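Local coordinates for protein AGR_C_4470p (Agrobacterium tumefaciens str. C58, PDB 2HQV) that is of unknown function but, as a member of the ChuX/HutX haem-utilisation family, probably binds or handles haem, at residues Ala69-Asp73 with Ile124-Cys129; Arg80-Leu86 with Val98-Glu104; Thr133-Arg137 with Phe178-Arg182; Arg143-Val147 with Leu175-Glu179. One frame throughout, in Å; residues are numbered along the deposited sequence.

Interaction 1: Ala69-Asp73 with Ile124-Cys129; sequences ADRFD and IKKDNC
Lys126 reaches across to the start of helix 72-79 and lies over the ring of Phe72 on its way to Asp73. Its CB stands above the rim of the ring, 4.0 Å from Phe72 CZ. The next carbon, CG, sits almost exactly above the ring centre, 3.6 Å from the centroid and only 4° off the ring normal, a textbook CH-pi contact. CD then moves out over Phe72 CD1 at 3.7 Å, and CE leaves the ring for the carboxylate. With CG anti to the backbone N (chi1 177°) and every later torsion also extended, the chain is long enough for NZ to reach Asp73 OD1 at 2.6 Å, a salt bridge whose nitrogen lies above the carboxylate plane, 40° out of it. A water accepts a hydrogen bond from Asp73 N, donates one to Asp70 O and is weakly held by NZ as well. The rim of the Phe72 ring meets Ile124 CG2 and Cys129 SG, the latter 4.2 Å from CD2, while Ala69 CB rests 3.3 Å from Cys129 O. Glu107 gives the ammonium a second acidic partner. Around this, Phe112 of strand 111-114 meets Phe72 edge-to-face and Phe149 of strand 142-151 approaches it steeply, so the ring touches a strand of the three-stranded sheet and one of the six-stranded sheet, with Ile124 pairing in a beta ladder with the second subunit.

Interaction 2: Arg80-Leu86 with Val98-Glu104; sequences RGWGEIL and VPGHLPE
This contact lies at the base of the beta hairpin of strands 85-90 and 94-100, where Ile85 and Gly100 form an antiparallel hydrogen-bonded pair: Ile85 N gives to Gly100 O at 3.0 Å, and Gly100 N returns a bond to Ile85 O at 3.1 Å. Beyond the pair the backbones are joined by water, one bridging Gly83 O and Leu102 N, another Arg80 O and Leu102 O. His101 lays one ring face on the Gly83-Glu84 peptide, its CD2 3.4 Å from Gly83 C. On the buried side Ile85 CD1 meets Leu102 CD2 at 3.8 Å, the two side chains at about a right angle. Arg80 bends at chi3 (54°), which brings NE to Leu102 O for a weak bond of 3.2 Å and lays one guanidinium face against Glu104 CG, 3.1 Å from NH2. Glu84 runs alongside Pro99, with OE1 3.2 Å from Pro99 CB, and its carboxylate forms a salt bridge with Arg163. Glu104 OE2 makes a long salt bridge with Arg80 NH2 (3.8 Å) from well out of the guanidinium plane, with no N-H aimed at it; the directional hold comes from the backbone bonds and bridging waters.

Interaction 3: Thr133-Arg137 with Phe178-Arg182; sequences TFVDR and FEELR
This is helix-on-sheet packing: helix 172-185 lies across one face of the six-stranded antiparallel sheet, here against strand 129-139, with the short axes 9.7 Å apart at closest approach and 126° between their directions. Phe134 carries most of it. One face of its ring lies beneath Arg182 CA, which is 4.3 Å from the centroid and 21° off the normal, a CH-pi contact. Arg182 CG presses against Phe134 CB at 3.4 Å. At the ring's edge, Leu181 CD2 touches Phe134 CE2 at 3.6 Å, the Leu181 and Phe134 side chains crossing at about a right angle, and Phe178 CE1 comes in the plane of the ring to 3.9 Å from Phe134 CD2. Beyond the aromatic patch Arg182 folds back at chi2 and chi3, bringing its guanidinium round to Asp136 on the strand. NH2 reaches Asp136 OD2 at 3.4 Å in a salt bridge whose hydrogen bond is weak, the guanidinium and carboxylate planes 40° apart. Asp136 has its strongest partner in Arg143 of the neighbouring strand, which also binds Glu179. The apolar part of Arg182 therefore serves as a lid on Phe134, while the two arginines probably help to stabilise the negative charge of Asp136.

Interaction 4: Arg143-Val147 with Leu175-Glu179; sequences RSCSV and LAKFE
Charge first: Arg143 meets Glu179 end-on, NH1 and NH2 both donating to the single oxygen OE2, at 2.9 Å and 2.8 Å. That oxygen lies in the guanidinium plane, yet the carboxylate is turned 42° from it, and the bond from NH2 uses the anti lone pair of OE2. An extended side chain, with chi1 at -164° and straight from CG to NE, carries the guanidinium out from the strand to the helix. NH2 also forms a salt bridge with Asp136 of strand 129-139, so two acids share this arginine and hold its plane fixed. The apolar contacts lie alongside. Leu175 CD1 sits between the charged group and the core, over a guanidinium face and 3.7 Å from Cys145 SG. Cys145 CB stands over the face of the Phe178 ring, 3.7 Å from the centroid in a CH-pi contact. Its sulfur sits obliquely, 4.4 Å from that centroid, in a sulfur-aromatic contact. At the edge of the same ring Val147 CG2 lies in plane, 4.0 Å from Phe178 CE1. In the fold, strand 142-151 runs beneath helix 172-185 with 63° between the short axes, and backbone bonds tie it to strand 129-139 on one flank and to strand 156-161 on the other.

In the fold
Interactions 3 and 4 are the tightest pair, their centres about 5 Å apart: helix 172-185 is seated on neighbouring strands 129-139 and 142-151 of the six-stranded sheet of this ChuX/HutX-family domain, and Phe178 and Glu179 belong to both. Interaction 2 holds the base of the hairpin at the far end of that sheet, about 14 Å from interaction 4 between centres; its Trp82 packs on Phe178, shared by interactions 3 and 4, and on Leu181 of interaction 3. Interaction 1, about 18 Å centre to centre from interactions 2 and 3, ties the start of helix 72-79 to the loop before strand 129-139. Along the chain, interaction 2 falls between the segments of interaction 1; the others follow.

Interaction 1: Ala69-Asp73 with Ile124-Cys129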
loop_
_atom_site.group_PDB
_atom_site.type_symbol
_atom_site.label_atom_id
_atom_site.label_comp_id
_atom_site.label_asym_id
_atom_site.label_seq_id
_atom_site.Cartn_x
_atom_site.Cartn_y
_atom_site.Cartn_z
ATOM N N ALA A 69 3.401 20.953 -2.832
ATOM C CA ALA A 69 2.737 20.189 -1.780
ATOM C C ALA A 69 1.633 20.956 -1.044
ATOM O O ALA A 69 0.664 20.357 -0.578
ATOM C CB ALA A 69 3.772 19.679 -0.783
ATOM N N ASP A 70 1.771 22.274 -0.944
ATOM C CA ASP A 70 0.772 23.078 -0.249
ATOM C C ASP A 70 -0.589 23.091 -0.949
ATOM O O ASP A 70 -1.566 23.580 -0.395
ATOM C CB ASP A 70 1.276 24.514 -0.055
ATOM C CG ASP A 70 1.530 25.229 -1.364
ATOM O OD1 ASP A 70 0.576 25.380 -2.152
ATOM O OD2 ASP A 70 2.683 25.645 -1.599
ATOM N N ARG A 71 -0.653 22.553 -2.163
ATOM C CA ARG A 71 -1.909 22.489 -2.904
ATOM C C ARG A 71 -2.677 21.189 -2.588
ATOM O O ARG A 71 -3.733 20.925 -3.171
ATOM C CB ARG A 71 -1.642 22.577 -4.414
ATOM C CG ARG A 71 -1.191 23.958 -4.914
ATOM C CD ARG A 71 -2.212 25.044 -4.563
ATOM N NE ARG A 71 -2.027 25.548 -3.204
ATOM C CZ ARG A 71 -2.979 26.129 -2.474
ATOM N NH1 ARG A 71 -4.204 26.282 -2.959
ATOM N NH2 ARG A 71 -2.695 26.572 -1.254
ATOM N N PHE A 72 -2.152 20.398 -1.654
ATOM C CA PHE A 72 -2.760 19.120 -1.270
ATOM C C PHE A 72 -4.279 19.197 -1.072
ATOM O O PHE A 72 -5.033 18.516 -1.767
ATOM C CB PHE A 72 -2.083 18.588 -0.000
ATOM C CG PHE A 72 -2.511 17.191 0.400
ATOM C CD1 PHE A 72 -3.718 16.974 1.057
ATOM C CD2 PHE A 72 -1.686 16.100 0.144
ATOM C CE1 PHE A 72 -4.096 15.690 1.459
ATOM C CE2 PHE A 72 -2.049 14.813 0.538
ATOM C CZ PHE A 72 -3.256 14.606 1.196
ATOM N N ASP A 73 -4.719 20.027 -0.131
ATOM C CA ASP A 73 -6.145 20.190 0.157
ATOM C C ASP A 73 -6.976 20.672 -1.035
ATOM O O ASP A 73 -8.074 20.170 -1.273
ATOM C CB ASP A 73 -6.325 21.165 1.325
ATOM C CG ASP A 73 -6.122 20.503 2.671
ATOM O OD1 ASP A 73 -5.157 19.728 2.823
ATOM O OD2 ASP A 73 -6.931 20.765 3.582
ATOM N N ILE A 124 -3.974 9.118 5.190
ATOM C CA ILE A 124 -2.891 9.566 4.329
ATOM C C ILE A 124 -1.921 10.441 5.133
ATOM O O ILE A 124 -2.348 11.384 5.812
ATOM C CB ILE A 124 -3.463 10.360 3.140
ATOM C CG1 ILE A 124 -4.395 9.452 2.326
ATOM C CG2 ILE A 124 -2.337 10.917 2.283
ATOM C CD1 ILE A 124 -5.020 10.115 1.111
ATOM N N LYS A 125 -0.625 10.135 5.069
ATOM C CA LYS A 125 0.352 10.932 5.809
ATOM C C LYS A 125 0.681 12.171 4.980
ATOM O O LYS A 125 1.739 12.269 4.347
ATOM C CB LYS A 125 1.623 10.126 6.106
ATOM C CG LYS A 125 2.476 10.759 7.216
ATOM C CD LYS A 125 3.684 9.913 7.593
ATOM C CE LYS A 125 4.519 10.601 8.675
ATOM N NZ LYS A 125 5.688 9.762 9.072
ATOM N N LYS A 126 -0.261 13.106 5.002
ATOM C CA LYS A 126 -0.184 14.354 4.265
ATOM C C LYS A 126 1.103 15.141 4.469
ATOM O O LYS A 126 1.607 15.741 3.526
ATOM C CB LYS A 126 -1.388 15.240 4.622
ATOM C CG LYS A 126 -1.384 16.609 3.964
ATOM C CD LYS A 126 -2.491 17.501 4.518
ATOM C CE LYS A 126 -2.333 18.939 4.039
ATOM N NZ LYS A 126 -3.313 19.870 4.667
ATOM N N ASP A 127 1.644 15.137 5.684
ATOM C CA ASP A 127 2.859 15.902 5.923
ATOM C C ASP A 127 4.096 15.302 5.258
ATOM O O ASP A 127 5.169 15.890 5.297
ATOM C CB ASP A 127 3.076 16.126 7.429
ATOM C CG ASP A 127 3.542 14.882 8.169
ATOM O OD1 ASP A 127 3.499 13.766 7.615
ATOM O OD2 ASP A 127 3.949 15.035 9.336
ATOM N N ASN A 128 3.935 14.144 4.627
ATOM C CA ASN A 128 5.043 13.490 3.923
ATOM C C ASN A 128 5.066 13.908 2.449
ATOM O O ASN A 128 6.020 13.619 1.728
ATOM C CB ASN A 128 4.900 11.965 3.966
ATOM C CG ASN A 128 5.556 11.334 5.185
ATOM O OD1 ASN A 128 5.707 10.109 5.251
ATOM N ND2 ASN A 128 5.940 12.154 6.154
ATOM N N CYS A 129 4.007 14.576 2.004
ATOM C CA CYS A 129 3.898 14.980 0.606
ATOM C C CYS A 129 4.907 16.058 0.229
ATOM O O CYS A 129 4.996 17.106 0.879
ATOM C CB CYS A 129 2.479 15.461 0.305
ATOM S SG CYS A 129 2.196 15.859 -1.436
HETATM O O HOH W 1 -2.895 21.596 1.757
#

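Interaction 2: Arg80-Leu86 with Val98-Glu104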
loop_
_atom_site.group_PDB
_atom_site.type_symbol
_atom_site.label_atom_id
_atom_site.label_comp_id
_atom_site.label_asym_id
_atom_site.label_seq_id
_atom_site.Cartn_x
_atom_site.Cartn_y
_atom_site.Cartn_z
ATOM N N ARG A 80 -12.540 15.446 -5.510
ATOM C CA ARG A 80 -13.751 14.908 -4.902
ATOM C C ARG A 80 -14.968 15.195 -5.784
ATOM O O ARG A 80 -16.005 14.554 -5.652
ATOM C CB ARG A 80 -13.971 15.507 -3.509
ATOM C CG ARG A 80 -12.956 15.049 -2.469
ATOM C CD ARG A 80 -13.362 15.499 -1.081
ATOM N NE ARG A 80 -14.719 15.060 -0.785
ATOM C CZ ARG A 80 -15.765 15.873 -0.700
ATOM N NH1 ARG A 80 -15.612 17.183 -0.877
ATOM N NH2 ARG A 80 -16.970 15.374 -0.462
ATOM N N GLY A 81 -14.835 16.160 -6.689
ATOM C CA GLY A 81 -15.944 16.488 -7.568
ATOM C C GLY A 81 -15.839 15.778 -8.904
ATOM O O GLY A 81 -16.688 15.961 -9.774
ATOM N N TRP A 82 -14.806 14.953 -9.062
ATOM C CA TRP A 82 -14.582 14.231 -10.314
ATOM C C TRP A 82 -15.426 12.975 -10.485
ATOM O O TRP A 82 -15.426 12.371 -11.554
ATOM C CB TRP A 82 -13.107 13.840 -10.447
ATOM C CG TRP A 82 -12.140 14.977 -10.645
ATOM C CD1 TRP A 82 -12.402 16.320 -10.562
ATOM C CD2 TRP A 82 -10.740 14.861 -10.931
ATOM N NE1 TRP A 82 -11.251 17.040 -10.779
ATOM C CE2 TRP A 82 -10.216 16.172 -11.008
ATOM C CE3 TRP A 82 -9.877 13.773 -11.128
ATOM C CZ2 TRP A 82 -8.860 16.427 -11.275
ATOM C CZ3 TRP A 82 -8.523 14.026 -11.394
ATOM C CH2 TRP A 82 -8.032 15.346 -11.465
ATOM N N GLY A 83 -16.143 12.577 -9.443
ATOM C CA GLY A 83 -16.954 11.379 -9.541
ATOM C C GLY A 83 -16.146 10.163 -9.127
ATOM O O GLY A 83 -15.214 10.277 -8.334
ATOM N N GLU A 84 -16.487 8.999 -9.665
ATOM C CA GLU A 84 -15.768 7.779 -9.312
ATOM C C GLU A 84 -14.424 7.670 -10.027
ATOM O O GLU A 84 -14.365 7.550 -11.246
ATOM C CB GLU A 84 -16.618 6.543 -9.632
ATOM C CG GLU A 84 -15.994 5.232 -9.162
ATOM C CD GLU A 84 -16.776 4.007 -9.615
ATOM O OE1 GLU A 84 -16.357 2.877 -9.293
ATOM O OE2 GLU A 84 -17.808 4.176 -10.294
ATOM N N ILE A 85 -13.346 7.719 -9.258
ATOM C CA ILE A 85 -12.004 7.608 -9.816
ATOM C C ILE A 85 -11.412 6.254 -9.419
ATOM O O ILE A 85 -12.112 5.398 -8.881
ATOM C CB ILE A 85 -11.090 8.768 -9.306
ATOM C CG1 ILE A 85 -11.164 8.903 -7.777
ATOM C CG2 ILE A 85 -11.532 10.078 -9.937
ATOM C CD1 ILE A 85 -10.523 7.757 -6.983
ATOM N N LEU A 86 -10.134 6.042 -9.699
ATOM C CA LEU A 86 -9.507 4.791 -9.309
ATOM C C LEU A 86 -8.313 5.108 -8.416
ATOM O O LEU A 86 -7.362 5.757 -8.843
ATOM C CB LEU A 86 -9.045 3.992 -10.532
ATOM C CG LEU A 86 -8.365 2.660 -10.180
ATOM C CD1 LEU A 86 -9.362 1.760 -9.466
ATOM C CD2 LEU A 86 -7.844 1.978 -11.446
ATOM N N VAL A 98 -8.754 0.501 -6.046
ATOM C CA VAL A 98 -10.084 0.696 -5.497
ATOM C C VAL A 98 -10.859 1.789 -6.217
ATOM O O VAL A 98 -10.448 2.949 -6.232
ATOM C CB VAL A 98 -10.009 1.077 -3.997
ATOM C CG1 VAL A 98 -11.411 1.047 -3.368
ATOM C CG2 VAL A 98 -9.054 0.130 -3.263
ATOM N N PRO A 99 -11.981 1.424 -6.850
ATOM C CA PRO A 99 -12.784 2.429 -7.550
ATOM C C PRO A 99 -13.715 3.076 -6.527
ATOM O O PRO A 99 -14.211 2.404 -5.620
ATOM C CB PRO A 99 -13.547 1.603 -8.574
ATOM C CG PRO A 99 -13.800 0.322 -7.828
ATOM C CD PRO A 99 -12.453 0.060 -7.156
ATOM N N GLY A 100 -13.939 4.377 -6.655
ATOM C CA GLY A 100 -14.834 5.049 -5.730
ATOM C C GLY A 100 -14.677 6.552 -5.748
ATOM O O GLY A 100 -13.753 7.070 -6.368
ATOM N N HIS A 101 -15.603 7.250 -5.097
ATOM C CA HIS A 101 -15.535 8.701 -5.004
ATOM C C HIS A 101 -14.578 9.006 -3.861
ATOM O O HIS A 101 -14.495 8.246 -2.901
ATOM C CB HIS A 101 -16.907 9.300 -4.665
ATOM C CG HIS A 101 -17.887 9.265 -5.796
ATOM N ND1 HIS A 101 -18.455 8.097 -6.260
ATOM C CD2 HIS A 101 -18.392 10.260 -6.567
ATOM C CE1 HIS A 101 -19.267 8.374 -7.266
ATOM N NE2 HIS A 101 -19.246 9.679 -7.471
ATOM N N LEU A 102 -13.836 10.098 -3.963
ATOM C CA LEU A 102 -12.935 10.463 -2.878
ATOM C C LEU A 102 -13.749 11.130 -1.775
ATOM O O LEU A 102 -14.475 12.095 -2.028
ATOM C CB LEU A 102 -11.851 11.413 -3.381
ATOM C CG LEU A 102 -10.816 10.777 -4.303
ATOM C CD1 LEU A 102 -9.726 11.784 -4.644
ATOM C CD2 LEU A 102 -10.226 9.563 -3.609
ATOM N N PRO A 103 -13.650 10.621 -0.533
ATOM C CA PRO A 103 -14.403 11.207 0.579
ATOM C C PRO A 103 -13.715 12.414 1.196
ATOM O O PRO A 103 -12.553 12.700 0.906
ATOM C CB PRO A 103 -14.496 10.053 1.567
ATOM C CG PRO A 103 -13.150 9.431 1.433
ATOM C CD PRO A 103 -12.919 9.420 -0.087
ATOM N N GLU A 104 -14.443 13.116 2.056
ATOM C CA GLU A 104 -13.906 14.281 2.737
ATOM C C GLU A 104 -12.908 13.781 3.766
ATOM O O GLU A 104 -13.026 12.656 4.261
ATOM C CB GLU A 104 -15.021 15.045 3.452
ATOM C CG GLU A 104 -16.227 15.351 2.580
ATOM C CD GLU A 104 -17.320 16.084 3.340
ATOM O OE1 GLU A 104 -17.720 15.608 4.424
ATOM O OE2 GLU A 104 -17.778 17.135 2.850
HETATM O O HOH W 2 -16.538 12.634 -3.546
HETATM O O HOH W 3 -14.007 11.682 -6.356
#

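Interaction 3: Thr133-Arg137 with Phe178-Arg182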
loop_
_atom_site.group_PDB
_atom_site.type_symbol
_atom_site.label_atom_id
_atom_site.label_comp_id
_atom_site.label_asym_id
_atom_site.label_seq_id
_atom_site.Cartn_x
_atom_site.Cartn_y
_atom_site.Cartn_z
ATOM N N THR A 133 2.185 15.376 -8.711
ATOM C CA THR A 133 2.456 15.387 -10.146
ATOM C C THR A 133 1.361 14.781 -11.008
ATOM O O THR A 133 0.962 13.630 -10.808
ATOM C CB THR A 133 3.758 14.628 -10.451
ATOM O OG1 THR A 133 4.789 15.090 -9.570
ATOM C CG2 THR A 133 4.170 14.840 -11.914
ATOM N N PHE A 134 0.903 15.569 -11.979
ATOM C CA PHE A 134 -0.131 15.144 -12.911
ATOM C C PHE A 134 0.584 14.468 -14.075
ATOM O O PHE A 134 1.322 15.118 -14.822
ATOM C CB PHE A 134 -0.932 16.359 -13.402
ATOM C CG PHE A 134 -1.665 17.078 -12.310
ATOM C CD1 PHE A 134 -0.981 17.887 -11.405
ATOM C CD2 PHE A 134 -3.041 16.925 -12.168
ATOM C CE1 PHE A 134 -1.655 18.532 -10.372
ATOM C CE2 PHE A 134 -3.731 17.561 -11.142
ATOM C CZ PHE A 134 -3.041 18.368 -10.237
ATOM N N VAL A 135 0.372 13.160 -14.213
ATOM C CA VAL A 135 1.019 12.375 -15.259
ATOM C C VAL A 135 0.048 12.045 -16.391
ATOM O O VAL A 135 -0.976 11.400 -16.187
ATOM C CB VAL A 135 1.604 11.080 -14.655
ATOM C CG1 VAL A 135 2.364 10.289 -15.709
ATOM C CG2 VAL A 135 2.521 11.436 -13.482
ATOM N N ASP A 136 0.389 12.511 -17.588
ATOM C CA ASP A 136 -0.433 12.323 -18.779
ATOM C C ASP A 136 0.480 11.720 -19.847
ATOM O O ASP A 136 1.218 12.438 -20.517
ATOM C CB ASP A 136 -0.968 13.693 -19.231
ATOM C CG ASP A 136 -1.818 13.619 -20.489
ATOM O OD1 ASP A 136 -1.829 12.560 -21.159
ATOM O OD2 ASP A 136 -2.477 14.638 -20.809
ATOM N N ARG A 137 0.433 10.402 -19.985
ATOM C CA ARG A 137 1.285 9.740 -20.948
ATOM C C ARG A 137 0.736 8.452 -21.505
ATOM O O ARG A 137 -0.193 7.846 -20.970
ATOM C CB ARG A 137 2.651 9.435 -20.338
ATOM C CG ARG A 137 2.588 8.612 -19.068
ATOM C CD ARG A 137 3.973 8.391 -18.486
ATOM N NE ARG A 137 4.731 7.383 -19.224
ATOM C CZ ARG A 137 4.640 6.070 -19.019
ATOM N NH1 ARG A 137 3.825 5.586 -18.088
ATOM N NH2 ARG A 137 5.353 5.236 -19.762
ATOM N N PHE A 178 -9.538 16.825 -15.243
ATOM C CA PHE A 178 -8.133 16.503 -15.007
ATOM C C PHE A 178 -7.259 17.461 -15.833
ATOM O O PHE A 178 -6.370 18.136 -15.303
ATOM C CB PHE A 178 -7.839 15.057 -15.433
ATOM C CG PHE A 178 -6.368 14.745 -15.536
ATOM C CD1 PHE A 178 -5.648 14.324 -14.424
ATOM C CD2 PHE A 178 -5.692 14.917 -16.741
ATOM C CE1 PHE A 178 -4.274 14.079 -14.506
ATOM C CE2 PHE A 178 -4.314 14.675 -16.832
ATOM C CZ PHE A 178 -3.607 14.254 -15.706
ATOM N N GLU A 179 -7.520 17.510 -17.135
ATOM C CA GLU A 179 -6.759 18.372 -18.038
ATOM C C GLU A 179 -6.794 19.829 -17.578
ATOM O O GLU A 179 -5.775 20.516 -17.569
ATOM C CB GLU A 179 -7.324 18.262 -19.451
ATOM C CG GLU A 179 -7.400 16.830 -19.970
ATOM C CD GLU A 179 -7.885 16.760 -21.403
ATOM O OE1 GLU A 179 -8.833 17.500 -21.739
ATOM O OE2 GLU A 179 -7.326 15.962 -22.188
ATOM N N GLU A 180 -7.983 20.281 -17.195
ATOM C CA GLU A 180 -8.209 21.638 -16.716
ATOM C C GLU A 180 -7.306 21.932 -15.514
ATOM O O GLU A 180 -6.562 22.910 -15.501
ATOM C CB GLU A 180 -9.679 21.765 -16.316
ATOM C CG GLU A 180 -10.155 23.151 -15.944
ATOM C CD GLU A 180 -11.526 23.106 -15.279
ATOM O OE1 GLU A 180 -12.404 22.365 -15.775
ATOM O OE2 GLU A 180 -11.728 23.809 -14.264
ATOM N N LEU A 181 -7.376 21.080 -14.500
ATOM C CA LEU A 181 -6.561 21.264 -13.305
ATOM C C LEU A 181 -5.063 21.182 -13.629
ATOM O O LEU A 181 -4.278 22.040 -13.201
ATOM C CB LEU A 181 -6.937 20.218 -12.254
ATOM C CG LEU A 181 -6.246 20.332 -10.896
ATOM C CD1 LEU A 181 -6.535 21.708 -10.278
ATOM C CD2 LEU A 181 -6.735 19.222 -9.994
ATOM N N ARG A 182 -4.675 20.155 -14.390
ATOM C CA ARG A 182 -3.274 19.964 -14.783
ATOM C C ARG A 182 -2.740 21.162 -15.582
ATOM O O ARG A 182 -1.640 21.646 -15.312
ATOM C CB ARG A 182 -3.125 18.670 -15.602
ATOM C CG ARG A 182 -1.684 18.308 -16.022
ATOM C CD ARG A 182 -1.215 19.005 -17.304
ATOM N NE ARG A 182 -1.684 18.351 -18.527
ATOM C CZ ARG A 182 -2.916 18.453 -19.007
ATOM N NH1 ARG A 182 -3.813 19.187 -18.366
ATOM N NH2 ARG A 182 -3.256 17.827 -20.127
#

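Interaction 4: Arg143-Val147 with Leu175-Glu179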
loop_
_atom_site.group_PDB
_atom_site.type_symbol
_atom_site.label_atom_id
_atom_site.label_comp_id
_atom_site.label_asym_id
_atom_site.label_seq_id
_atom_site.Cartn_x
_atom_site.Cartn_y
_atom_site.Cartn_z
ATOM N N ARG A 143 -3.378 6.488 -23.941
ATOM C CA ARG A 143 -3.241 7.600 -23.014
ATOM C C ARG A 143 -3.726 7.227 -21.612
ATOM O O ARG A 143 -4.770 6.603 -21.444
ATOM C CB ARG A 143 -4.036 8.797 -23.521
ATOM C CG ARG A 143 -3.653 10.095 -22.854
ATOM C CD ARG A 143 -4.688 11.155 -23.126
ATOM N NE ARG A 143 -4.405 12.392 -22.416
ATOM C CZ ARG A 143 -5.260 13.410 -22.351
ATOM N NH1 ARG A 143 -6.452 13.344 -22.948
ATOM N NH2 ARG A 143 -4.933 14.507 -21.698
ATOM N N SER A 144 -2.947 7.625 -20.615
ATOM C CA SER A 144 -3.257 7.374 -19.218
ATOM C C SER A 144 -3.100 8.694 -18.457
ATOM O O SER A 144 -2.102 9.404 -18.615
ATOM C CB SER A 144 -2.284 6.327 -18.662
ATOM O OG SER A 144 -2.337 6.236 -17.249
ATOM N N CYS A 145 -4.094 9.029 -17.646
ATOM C CA CYS A 145 -4.054 10.260 -16.863
ATOM C C CYS A 145 -4.222 9.958 -15.376
ATOM O O CYS A 145 -5.190 9.327 -14.969
ATOM C CB CYS A 145 -5.154 11.211 -17.333
ATOM S SG CYS A 145 -4.971 11.766 -19.056
ATOM N N SER A 146 -3.281 10.426 -14.565
ATOM C CA SER A 146 -3.343 10.176 -13.129
ATOM C C SER A 146 -2.688 11.298 -12.333
ATOM O O SER A 146 -1.941 12.121 -12.877
ATOM C CB SER A 146 -2.664 8.838 -12.807
ATOM O OG SER A 146 -1.344 8.798 -13.332
ATOM N N VAL A 147 -2.993 11.340 -11.043
ATOM C CA VAL A 147 -2.433 12.345 -10.155
ATOM C C VAL A 147 -1.607 11.615 -9.096
ATOM O O VAL A 147 -2.136 10.836 -8.296
ATOM C CB VAL A 147 -3.544 13.171 -9.478
ATOM C CG1 VAL A 147 -2.926 14.299 -8.651
ATOM C CG2 VAL A 147 -4.486 13.739 -10.539
ATOM N N LEU A 175 -12.068 13.398 -17.526
ATOM C CA LEU A 175 -10.852 13.742 -18.255
ATOM C C LEU A 175 -10.712 15.250 -18.403
ATOM O O LEU A 175 -9.637 15.799 -18.188
ATOM C CB LEU A 175 -10.861 13.085 -19.639
ATOM C CG LEU A 175 -9.674 13.416 -20.549
ATOM C CD1 LEU A 175 -8.365 13.057 -19.845
ATOM C CD2 LEU A 175 -9.806 12.654 -21.863
ATOM N N ALA A 176 -11.804 15.916 -18.776
ATOM C CA ALA A 176 -11.792 17.367 -18.949
ATOM C C ALA A 176 -11.359 18.088 -17.665
ATOM O O ALA A 176 -10.578 19.044 -17.714
ATOM C CB ALA A 176 -13.178 17.858 -19.389
ATOM N N LYS A 177 -11.863 17.631 -16.520
ATOM C CA LYS A 177 -11.509 18.243 -15.237
ATOM C C LYS A 177 -10.036 18.011 -14.911
ATOM O O LYS A 177 -9.365 18.882 -14.361
ATOM C CB LYS A 177 -12.386 17.677 -14.113
ATOM C CG LYS A 177 -13.879 17.941 -14.318
ATOM C CD LYS A 177 -14.715 17.368 -13.190
ATOM C CE LYS A 177 -16.200 17.643 -13.407
ATOM N NZ LYS A 177 -17.018 17.106 -12.282
ATOM N N PHE A 178 -9.538 16.825 -15.243
ATOM C CA PHE A 178 -8.133 16.503 -15.007
ATOM C C PHE A 178 -7.259 17.461 -15.833
ATOM O O PHE A 178 -6.370 18.136 -15.303
ATOM C CB PHE A 178 -7.839 15.057 -15.433
ATOM C CG PHE A 178 -6.368 14.745 -15.536
ATOM C CD1 PHE A 178 -5.648 14.324 -14.424
ATOM C CD2 PHE A 178 -5.692 14.917 -16.741
ATOM C CE1 PHE A 178 -4.274 14.079 -14.506
ATOM C CE2 PHE A 178 -4.314 14.675 -16.832
ATOM C CZ PHE A 178 -3.607 14.254 -15.706
ATOM N N GLU A 179 -7.520 17.510 -17.135
ATOM C CA GLU A 179 -6.759 18.372 -18.038
ATOM C C GLU A 179 -6.794 19.829 -17.578
ATOM O O GLU A 179 -5.775 20.516 -17.569
ATOM C CB GLU A 179 -7.324 18.262 -19.451
ATOM C CG GLU A 179 -7.400 16.830 -19.970
ATOM C CD GLU A 179 -7.885 16.760 -21.403
ATOM O OE1 GLU A 179 -8.833 17.500 -21.739
ATOM O OE2 GLU A 179 -7.326 15.962 -22.188
#